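Local structure of Mab-21 domain-containing protein (Tribolium castaneum, 7LT2) at residues Gln143-Cys157 with His167-Leu179. The protein senses double-stranded RNA in the cytoplasm and catalyses the formation of cyclic GMP-AMP from ATP and GTP in innate immunity. Numbering follows the deposited sequence.
Sequences QKTLNTLPWVNNATC and HINWWKGGPAMTL
Trp170 lays one face of its indole against Leu146, whose CD1 stands 3.5 Å from the centroid of the five-membered ring, almost on the ring normal, in a CH-pi contact. The packing sets the C-terminal part of helix 131-147 against the antiparallel hairpin of strands 156-161 and 164-171, within the nucleotidyltransferase domain of this cGAS-like receptor. A tryptophan suits this place because it is wide enough to meet Leu146 while its six-membered ring reaches Trp151, Ala155 CB and Cys157. Its CG lies between the backbone N and carbonyl carbon (chi1 70°), which carries the ring to Trp151, whose face receives Trp170 CH2, the two six-membered rings meeting obliquely, planes at 50°. Trp151 NE1 donates to Leu146 O at 2.8 Å from above the carbonyl plane, while Leu149 N reaches that oxygen from the opposite face. Cys157 brings a polarisable sulfur to the indole, SG lying obliquely 3.4 Å from Trp170 CZ3. Cys157 and Ile168 form a hydrogen-bonded pair through both backbone N-H groups. Val152 CG2 covers one face of the His167 ring. Branched Thr156 serves two neighbours: CG2 packs on His167 CB, and OG1 donates to Asn169 OD1 at 2.7 Å, tilted 22° from the amide carbonyl plane.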
ATOM      1  N   GLN A 143      -3.659 -20.683   7.530  1.00 20.13           N
ATOM      2  CA  GLN A 143      -3.648 -22.097   7.157  1.00 22.09           C
ATOM      3  C   GLN A 143      -4.817 -22.839   7.795  1.00 21.41           C
ATOM      4  O   GLN A 143      -5.515 -23.616   7.132  1.00 20.99           O
ATOM      5  CB  GLN A 143      -2.321 -22.746   7.571  1.00 25.48           C
ATOM      6  CG  GLN A 143      -1.094 -22.250   6.816  1.00 25.95           C
ATOM      7  CD  GLN A 143      -0.951 -22.885   5.444  1.00 30.90           C
ATOM      8  OE1 GLN A 143      -1.830 -23.612   4.990  1.00 38.06           O
ATOM      9  NE2 GLN A 143       0.164 -22.609   4.778  1.00 40.68           N
ATOM     10  N   LYS A 144      -5.030 -22.618   9.094  1.00 19.43           N
ATOM     11  CA  LYS A 144      -6.144 -23.250   9.791  1.00 22.00           C
ATOM     12  C   LYS A 144      -7.466 -22.932   9.109  1.00 20.30           C
ATOM     13  O   LYS A 144      -8.315 -23.817   8.934  1.00 20.61           O
ATOM     14  CB  LYS A 144      -6.158 -22.789  11.250  1.00 21.18           C
ATOM     15  CG  LYS A 144      -7.122 -23.527  12.156  1.00 21.99           C
ATOM     16  CD  LYS A 144      -7.047 -22.965  13.568  1.00 25.17           C
ATOM     17  CE  LYS A 144      -7.977 -23.712  14.515  1.00 25.36           C
ATOM     18  NZ  LYS A 144      -7.762 -23.249  15.916  1.00 22.35           N
ATOM     19  N   THR A 145      -7.643 -21.674   8.699  1.00 17.38           N
ATOM     20  CA  THR A 145      -8.878 -21.237   8.054  1.00 20.05           C
ATOM     21  C   THR A 145      -9.033 -21.856   6.669  1.00 20.01           C
ATOM     22  O   THR A 145     -10.113 -22.349   6.318  1.00 19.79           O
ATOM     23  CB  THR A 145      -8.893 -19.711   7.973  1.00 19.80           C
ATOM     24  OG1 THR A 145      -8.811 -19.161   9.296  1.00 19.25           O
ATOM     25  CG2 THR A 145     -10.170 -19.216   7.305  1.00 21.19           C
ATOM     26  N   LEU A 146      -7.961 -21.841   5.868  1.00 18.98           N
ATOM     27  CA  LEU A 146      -8.014 -22.438   4.533  1.00 19.22           C
ATOM     28  C   LEU A 146      -8.466 -23.896   4.580  1.00 20.28           C
ATOM     29  O   LEU A 146      -9.193 -24.355   3.691  1.00 25.22           O
ATOM     30  CB  LEU A 146      -6.647 -22.321   3.858  1.00 26.30           C
ATOM     31  CG  LEU A 146      -6.199 -20.920   3.424  1.00 21.83           C
ATOM     32  CD1 LEU A 146      -4.699 -20.906   3.166  1.00 23.24           C
ATOM     33  CD2 LEU A 146      -6.950 -20.475   2.186  1.00 23.48           C
ATOM     34  N   ASN A 147      -8.053 -24.640   5.611  1.00 20.74           N
ATOM     35  CA  ASN A 147      -8.415 -26.052   5.712  1.00 18.73           C
ATOM     36  C   ASN A 147      -9.906 -26.272   5.927  1.00 21.68           C
ATOM     37  O   ASN A 147     -10.404 -27.364   5.621  1.00 22.88           O
ATOM     38  CB  ASN A 147      -7.650 -26.728   6.857  1.00 19.42           C
ATOM     39  CG  ASN A 147      -6.177 -26.897   6.561  1.00 22.25           C
ATOM     40  OD1 ASN A 147      -5.760 -26.924   5.405  1.00 23.27           O
ATOM     41  ND2 ASN A 147      -5.377 -27.029   7.614  1.00 22.45           N
ATOM     42  N   THR A 148     -10.628 -25.278   6.449  1.00 21.33           N
ATOM     43  CA  THR A 148     -12.051 -25.432   6.714  1.00 24.08           C
ATOM     44  C   THR A 148     -12.928 -25.057   5.526  1.00 19.05           C
ATOM     45  O   THR A 148     -14.147 -25.246   5.595  1.00 23.57           O
ATOM     46  CB  THR A 148     -12.469 -24.587   7.926  1.00 24.60           C
ATOM     47  OG1 THR A 148     -12.403 -23.192   7.591  1.00 23.61           O
ATOM     48  CG2 THR A 148     -11.561 -24.865   9.110  1.00 23.69           C
ATOM     49  N   LEU A 149     -12.351 -24.537   4.456  1.00 22.75           N
ATOM     50  CA  LEU A 149     -13.123 -24.109   3.302  1.00 22.71           C
ATOM     51  C   LEU A 149     -13.274 -25.254   2.313  1.00 25.92           C
ATOM     52  O   LEU A 149     -12.459 -26.182   2.290  1.00 26.25           O
ATOM     53  CB  LEU A 149     -12.442 -22.921   2.623  1.00 26.20           C
ATOM     54  CG  LEU A 149     -12.216 -21.685   3.496  1.00 29.98           C
ATOM     55  CD1 LEU A 149     -11.529 -20.583   2.698  1.00 29.70           C
ATOM     56  CD2 LEU A 149     -13.524 -21.189   4.084  1.00 30.18           C
ATOM     57  N   PRO A 150     -14.321 -25.230   1.487  1.00 25.21           N
ATOM     58  CA  PRO A 150     -14.448 -26.243   0.431  1.00 29.66           C
ATOM     59  C   PRO A 150     -13.318 -26.098  -0.575  1.00 28.01           C
ATOM     60  O   PRO A 150     -13.021 -24.994  -1.035  1.00 25.93           O
ATOM     61  CB  PRO A 150     -15.808 -25.932  -0.209  1.00 25.03           C
ATOM     62  CG  PRO A 150     -16.505 -25.020   0.736  1.00 31.73           C
ATOM     63  CD  PRO A 150     -15.440 -24.276   1.477  1.00 25.86           C
ATOM     64  N   TRP A 151     -12.684 -27.216  -0.910  1.00 26.32           N
ATOM     65  CA  TRP A 151     -11.640 -27.233  -1.922  1.00 27.97           C
ATOM     66  C   TRP A 151     -12.157 -27.900  -3.187  1.00 30.05           C
ATOM     67  O   TRP A 151     -12.839 -28.928  -3.127  1.00 28.86           O
ATOM     68  CB  TRP A 151     -10.385 -27.964  -1.437  1.00 28.59           C
ATOM     69  CG  TRP A 151      -9.634 -27.279  -0.327  1.00 26.02           C
ATOM     70  CD1 TRP A 151     -10.016 -26.167   0.365  1.00 27.16           C
ATOM     71  CD2 TRP A 151      -8.367 -27.675   0.216  1.00 27.71           C
ATOM     72  NE1 TRP A 151      -9.063 -25.848   1.311  1.00 25.58           N
ATOM     73  CE2 TRP A 151      -8.043 -26.758   1.237  1.00 28.89           C
ATOM     74  CE3 TRP A 151      -7.478 -28.718  -0.061  1.00 27.06           C
ATOM     75  CZ2 TRP A 151      -6.865 -26.853   1.982  1.00 29.98           C
ATOM     76  CZ3 TRP A 151      -6.309 -28.813   0.680  1.00 32.04           C
ATOM     77  CH2 TRP A 151      -6.013 -27.884   1.689  1.00 26.82           C
ATOM     78  N   VAL A 152     -11.835 -27.302  -4.328  1.00 28.99           N
ATOM     79  CA  VAL A 152     -12.052 -27.914  -5.628  1.00 39.31           C
ATOM     80  C   VAL A 152     -10.692 -28.069  -6.292  1.00 39.55           C
ATOM     81  O   VAL A 152      -9.700 -27.467  -5.874  1.00 40.16           O
ATOM     82  CB  VAL A 152     -13.009 -27.091  -6.516  1.00 34.61           C
ATOM     83  CG1 VAL A 152     -14.356 -26.926  -5.837  1.00 36.72           C
ATOM     84  CG2 VAL A 152     -12.401 -25.733  -6.840  1.00 30.40           C
ATOM     85  N   ASN A 153     -10.651 -28.902  -7.327  1.00 47.16           N
ATOM     86  CA  ASN A 153      -9.449 -29.089  -8.152  1.00 56.05           C
ATOM     87  C   ASN A 153      -8.303 -29.494  -7.225  1.00 52.10           C
ATOM     88  O   ASN A 153      -8.454 -30.463  -6.464  1.00 57.92           O
ATOM     89  CB  ASN A 153      -9.225 -27.825  -8.977  1.00 55.34           C
ATOM     90  CG  ASN A 153      -8.277 -28.046 -10.138  1.00 64.68           C
ATOM     91  OD1 ASN A 153      -7.159 -28.537  -9.961  1.00 64.96           O
ATOM     92  ND2 ASN A 153      -8.723 -27.694 -11.340  1.00 66.15           N
ATOM     93  N   ASN A 154      -7.169 -28.797  -7.236  1.00 50.42           N
ATOM     94  CA  ASN A 154      -6.028 -29.128  -6.383  1.00 52.17           C
ATOM     95  C   ASN A 154      -5.812 -27.988  -5.394  1.00 51.83           C
ATOM     96  O   ASN A 154      -5.185 -26.978  -5.726  1.00 52.37           O
ATOM     97  CB  ASN A 154      -4.773 -29.376  -7.215  1.00 57.40           C
ATOM     98  CG  ASN A 154      -3.593 -29.804  -6.368  1.00 55.97           C
ATOM     99  OD1 ASN A 154      -3.725 -30.654  -5.489  1.00 62.87           O
ATOM    100  ND2 ASN A 154      -2.434 -29.203  -6.616  1.00 54.62           N
ATOM    101  N   ALA A 155      -6.331 -28.159  -4.177  1.00 41.47           N
ATOM    102  CA  ALA A 155      -6.134 -27.202  -3.087  1.00 39.13           C
ATOM    103  C   ALA A 155      -6.572 -25.797  -3.491  1.00 35.12           C
ATOM    104  O   ALA A 155      -5.916 -24.805  -3.176  1.00 39.92           O
ATOM    105  CB  ALA A 155      -4.683 -27.200  -2.606  1.00 41.89           C
ATOM    106  N   THR A 156      -7.676 -25.708  -4.217  1.00 33.37           N
ATOM    107  CA  THR A 156      -8.279 -24.432  -4.572  1.00 24.17           C
ATOM    108  C   THR A 156      -9.544 -24.260  -3.744  1.00 24.92           C
ATOM    109  O   THR A 156     -10.461 -25.082  -3.838  1.00 32.70           O
ATOM    110  CB  THR A 156      -8.596 -24.383  -6.067  1.00 30.24           C
ATOM    111  OG1 THR A 156      -7.380 -24.484  -6.819  1.00 32.15           O
ATOM    112  CG2 THR A 156      -9.305 -23.086  -6.417  1.00 26.69           C
ATOM    113  N   CYS A 157      -9.590 -23.207  -2.929  1.00 25.39           N
ATOM    114  CA  CYS A 157     -10.772 -22.937  -2.120  1.00 28.15           C
ATOM    115  C   CYS A 157     -11.882 -22.364  -2.986  1.00 24.18           C
ATOM    116  O   CYS A 157     -11.626 -21.594  -3.916  1.00 24.21           O
ATOM    117  CB  CYS A 157     -10.462 -21.947  -1.001  1.00 28.43           C
ATOM    118  SG  CYS A 157      -9.133 -22.435   0.063  1.00 36.99           S
ATOM    119  N   HIS A 167     -12.670 -18.579  -6.770  1.00 21.86           N
ATOM    120  CA  HIS A 167     -11.637 -19.547  -6.446  1.00 21.68           C
ATOM    121  C   HIS A 167     -10.482 -18.835  -5.765  1.00 20.59           C
ATOM    122  O   HIS A 167     -10.055 -17.761  -6.204  1.00 25.31           O
ATOM    123  CB  HIS A 167     -11.142 -20.266  -7.704  1.00 23.41           C
ATOM    124  CG  HIS A 167     -12.096 -21.290  -8.229  1.00 27.01           C
ATOM    125  ND1 HIS A 167     -11.895 -21.956  -9.420  1.00 27.00           N
ATOM    126  CD2 HIS A 167     -13.259 -21.766  -7.724  1.00 24.60           C
ATOM    127  CE1 HIS A 167     -12.893 -22.797  -9.625  1.00 32.68           C
ATOM    128  NE2 HIS A 167     -13.734 -22.702  -8.610  1.00 30.82           N
ATOM    129  N   ILE A 168      -9.978 -19.430  -4.690  1.00 20.47           N
ATOM    130  CA  ILE A 168      -8.871 -18.861  -3.934  1.00 23.58           C
ATOM    131  C   ILE A 168      -7.733 -19.869  -3.924  1.00 23.92           C
ATOM    132  O   ILE A 168      -7.894 -21.001  -3.446  1.00 26.20           O
ATOM    133  CB  ILE A 168      -9.282 -18.481  -2.504  1.00 24.25           C
ATOM    134  CG1 ILE A 168     -10.282 -17.326  -2.525  1.00 26.51           C
ATOM    135  CG2 ILE A 168      -8.063 -18.083  -1.694  1.00 24.50           C
ATOM    136  CD1 ILE A 168     -10.657 -16.850  -1.148  1.00 36.70           C
ATOM    137  N   ASN A 169      -6.593 -19.461  -4.464  1.00 22.31           N
ATOM    138  CA  ASN A 169      -5.347 -20.192  -4.352  1.00 21.14           C
ATOM    139  C   ASN A 169      -4.436 -19.443  -3.388  1.00 19.97           C
ATOM    140  O   ASN A 169      -4.639 -18.258  -3.116  1.00 21.85           O
ATOM    141  CB  ASN A 169      -4.691 -20.358  -5.727  1.00 22.96           C
ATOM    142  CG  ASN A 169      -5.523 -21.219  -6.664  1.00 29.93           C
ATOM    143  OD1 ASN A 169      -5.576 -22.441  -6.514  1.00 31.83           O
ATOM    144  ND2 ASN A 169      -6.176 -20.587  -7.632  1.00 30.38           N
ATOM    145  N   TRP A 170      -3.445 -20.139  -2.838  1.00 20.12           N
ATOM    146  CA  TRP A 170      -2.629 -19.487  -1.824  1.00 18.63           C
ATOM    147  C   TRP A 170      -1.203 -20.008  -1.862  1.00 23.19           C
ATOM    148  O   TRP A 170      -0.929 -21.124  -2.318  1.00 25.20           O
ATOM    149  CB  TRP A 170      -3.194 -19.681  -0.417  1.00 23.28           C
ATOM    150  CG  TRP A 170      -3.051 -21.068   0.043  1.00 29.37           C
ATOM    151  CD1 TRP A 170      -1.978 -21.619   0.689  1.00 29.17           C
ATOM    152  CD2 TRP A 170      -3.997 -22.114  -0.130  1.00 27.96           C
ATOM    153  NE1 TRP A 170      -2.208 -22.947   0.937  1.00 36.50           N
ATOM    154  CE2 TRP A 170      -3.444 -23.277   0.444  1.00 27.96           C
ATOM    155  CE3 TRP A 170      -5.266 -22.183  -0.707  1.00 23.55           C
ATOM    156  CZ2 TRP A 170      -4.117 -24.493   0.460  1.00 36.54           C
ATOM    157  CZ3 TRP A 170      -5.932 -23.387  -0.684  1.00 34.04           C
ATOM    158  CH2 TRP A 170      -5.357 -24.528  -0.111  1.00 38.83           C
ATOM    159  N   TRP A 171      -0.306 -19.184  -1.331  1.00 23.01           N
ATOM    160  CA  TRP A 171       1.124 -19.463  -1.264  1.00 23.49           C
ATOM    161  C   TRP A 171       1.750 -18.412  -0.359  1.00 24.53           C
ATOM    162  O   TRP A 171       1.116 -17.419   0.001  1.00 23.88           O
ATOM    163  CB  TRP A 171       1.767 -19.446  -2.656  1.00 23.77           C
ATOM    164  CG  TRP A 171       1.526 -18.161  -3.406  1.00 22.33           C
ATOM    165  CD1 TRP A 171       2.290 -17.031  -3.364  1.00 19.65           C
ATOM    166  CD2 TRP A 171       0.446 -17.882  -4.311  1.00 18.83           C
ATOM    167  NE1 TRP A 171       1.749 -16.064  -4.182  1.00 19.57           N
ATOM    168  CE2 TRP A 171       0.619 -16.563  -4.774  1.00 21.53           C
ATOM    169  CE3 TRP A 171      -0.649 -18.619  -4.771  1.00 23.23           C
ATOM    170  CZ2 TRP A 171      -0.267 -15.962  -5.668  1.00 20.13           C
ATOM    171  CZ3 TRP A 171      -1.528 -18.022  -5.663  1.00 23.23           C
ATOM    172  CH2 TRP A 171      -1.327 -16.708  -6.105  1.00 22.27           C
ATOM    173  N   LYS A 172       3.012 -18.626  -0.008  1.00 31.00           N
ATOM    174  CA  LYS A 172       3.737 -17.685   0.844  1.00 31.78           C
ATOM    175  C   LYS A 172       5.042 -17.313   0.152  1.00 34.92           C
ATOM    176  O   LYS A 172       6.023 -18.058   0.218  1.00 40.54           O
ATOM    177  CB  LYS A 172       3.981 -18.279   2.226  1.00 36.63           C
ATOM    178  CG  LYS A 172       4.498 -17.287   3.238  1.00 41.22           C
ATOM    179  CD  LYS A 172       4.407 -17.856   4.641  1.00 42.39           C
ATOM    180  CE  LYS A 172       4.988 -16.894   5.659  1.00 44.71           C
ATOM    181  NZ  LYS A 172       6.446 -16.697   5.442  1.00 42.01           N
ATOM    182  N   GLY A 173       5.053 -16.168  -0.521  1.00 34.36           N
ATOM    183  CA  GLY A 173       6.247 -15.649  -1.152  1.00 35.35           C
ATOM    184  C   GLY A 173       6.924 -14.555  -0.365  1.00 36.46           C
ATOM    185  O   GLY A 173       7.837 -13.904  -0.883  1.00 43.00           O
ATOM    186  N   GLY A 174       6.494 -14.325   0.867  1.00 38.00           N
ATOM    187  CA  GLY A 174       7.056 -13.302   1.708  1.00 30.68           C
ATOM    188  C   GLY A 174       6.552 -13.470   3.123  1.00 29.17           C
ATOM    189  O   GLY A 174       6.048 -14.531   3.503  1.00 33.21           O
ATOM    190  N   PRO A 175       6.681 -12.421   3.932  1.00 32.36           N
ATOM    191  CA  PRO A 175       6.250 -12.528   5.333  1.00 31.91           C
ATOM    192  C   PRO A 175       4.774 -12.847   5.484  1.00 29.08           C
ATOM    193  O   PRO A 175       4.391 -13.536   6.437  1.00 30.17           O
ATOM    194  CB  PRO A 175       6.591 -11.146   5.909  1.00 35.15           C
ATOM    195  CG  PRO A 175       7.635 -10.591   4.984  1.00 39.33           C
ATOM    196  CD  PRO A 175       7.278 -11.111   3.629  1.00 36.33           C
ATOM    197  N   ALA A 176       3.934 -12.380   4.570  1.00 28.17           N
ATOM    198  CA  ALA A 176       2.500 -12.592   4.654  1.00 20.38           C
ATOM    199  C   ALA A 176       2.043 -13.603   3.612  1.00 22.97           C
ATOM    200  O   ALA A 176       2.602 -13.688   2.514  1.00 25.84           O
ATOM    201  CB  ALA A 176       1.743 -11.271   4.470  1.00 23.99           C
ATOM    202  N   MET A 177       1.028 -14.383   3.977  1.00 21.77           N
ATOM    203  CA  MET A 177       0.365 -15.259   3.023  1.00 19.07           C
ATOM    204  C   MET A 177      -0.263 -14.436   1.910  1.00 21.31           C
ATOM    205  O   MET A 177      -0.763 -13.334   2.143  1.00 20.79           O
ATOM    206  CB  MET A 177      -0.723 -16.079   3.718  1.00 22.83           C
ATOM    207  CG  MET A 177      -0.210 -17.024   4.779  1.00 30.77           C
ATOM    208  SD  MET A 177       0.675 -18.381   4.009  1.00 39.31           S
ATOM    209  CE  MET A 177      -0.534 -18.933   2.803  1.00 22.99           C
ATOM    210  N   THR A 178      -0.243 -14.980   0.696  1.00 19.74           N
ATOM    211  CA  THR A 178      -0.933 -14.389  -0.445  1.00 16.47           C
ATOM    212  C   THR A 178      -2.145 -15.236  -0.805  1.00 18.12           C
ATOM    213  O   THR A 178      -2.042 -16.463  -0.904  1.00 20.13           O
ATOM    214  CB  THR A 178      -0.005 -14.280  -1.662  1.00 17.30           C
ATOM    215  OG1 THR A 178       1.104 -13.423  -1.355  1.00 20.79           O
ATOM    216  CG2 THR A 178      -0.761 -13.732  -2.885  1.00 21.53           C
ATOM    217  N   LEU A 179      -3.287 -14.584  -0.996  1.00 17.11           N
ATOM    218  CA  LEU A 179      -4.453 -15.218  -1.599  1.00 19.37           C
ATOM    219  C   LEU A 179      -4.579 -14.747  -3.042  1.00 21.22           C
ATOM    220  O   LEU A 179      -4.743 -13.550  -3.294  1.00 20.88           O
ATOM    221  CB  LEU A 179      -5.733 -14.882  -0.834  1.00 16.99           C
ATOM    222  CG  LEU A 179      -5.807 -15.257   0.648  1.00 18.76           C
ATOM    223  CD1 LEU A 179      -7.221 -14.998   1.201  1.00 19.42           C
ATOM    224  CD2 LEU A 179      -5.388 -16.695   0.894  1.00 23.36           C
TER
HETATM  225  O   HOH W   1      -4.168 -23.281  -3.888  1.00 34.81           O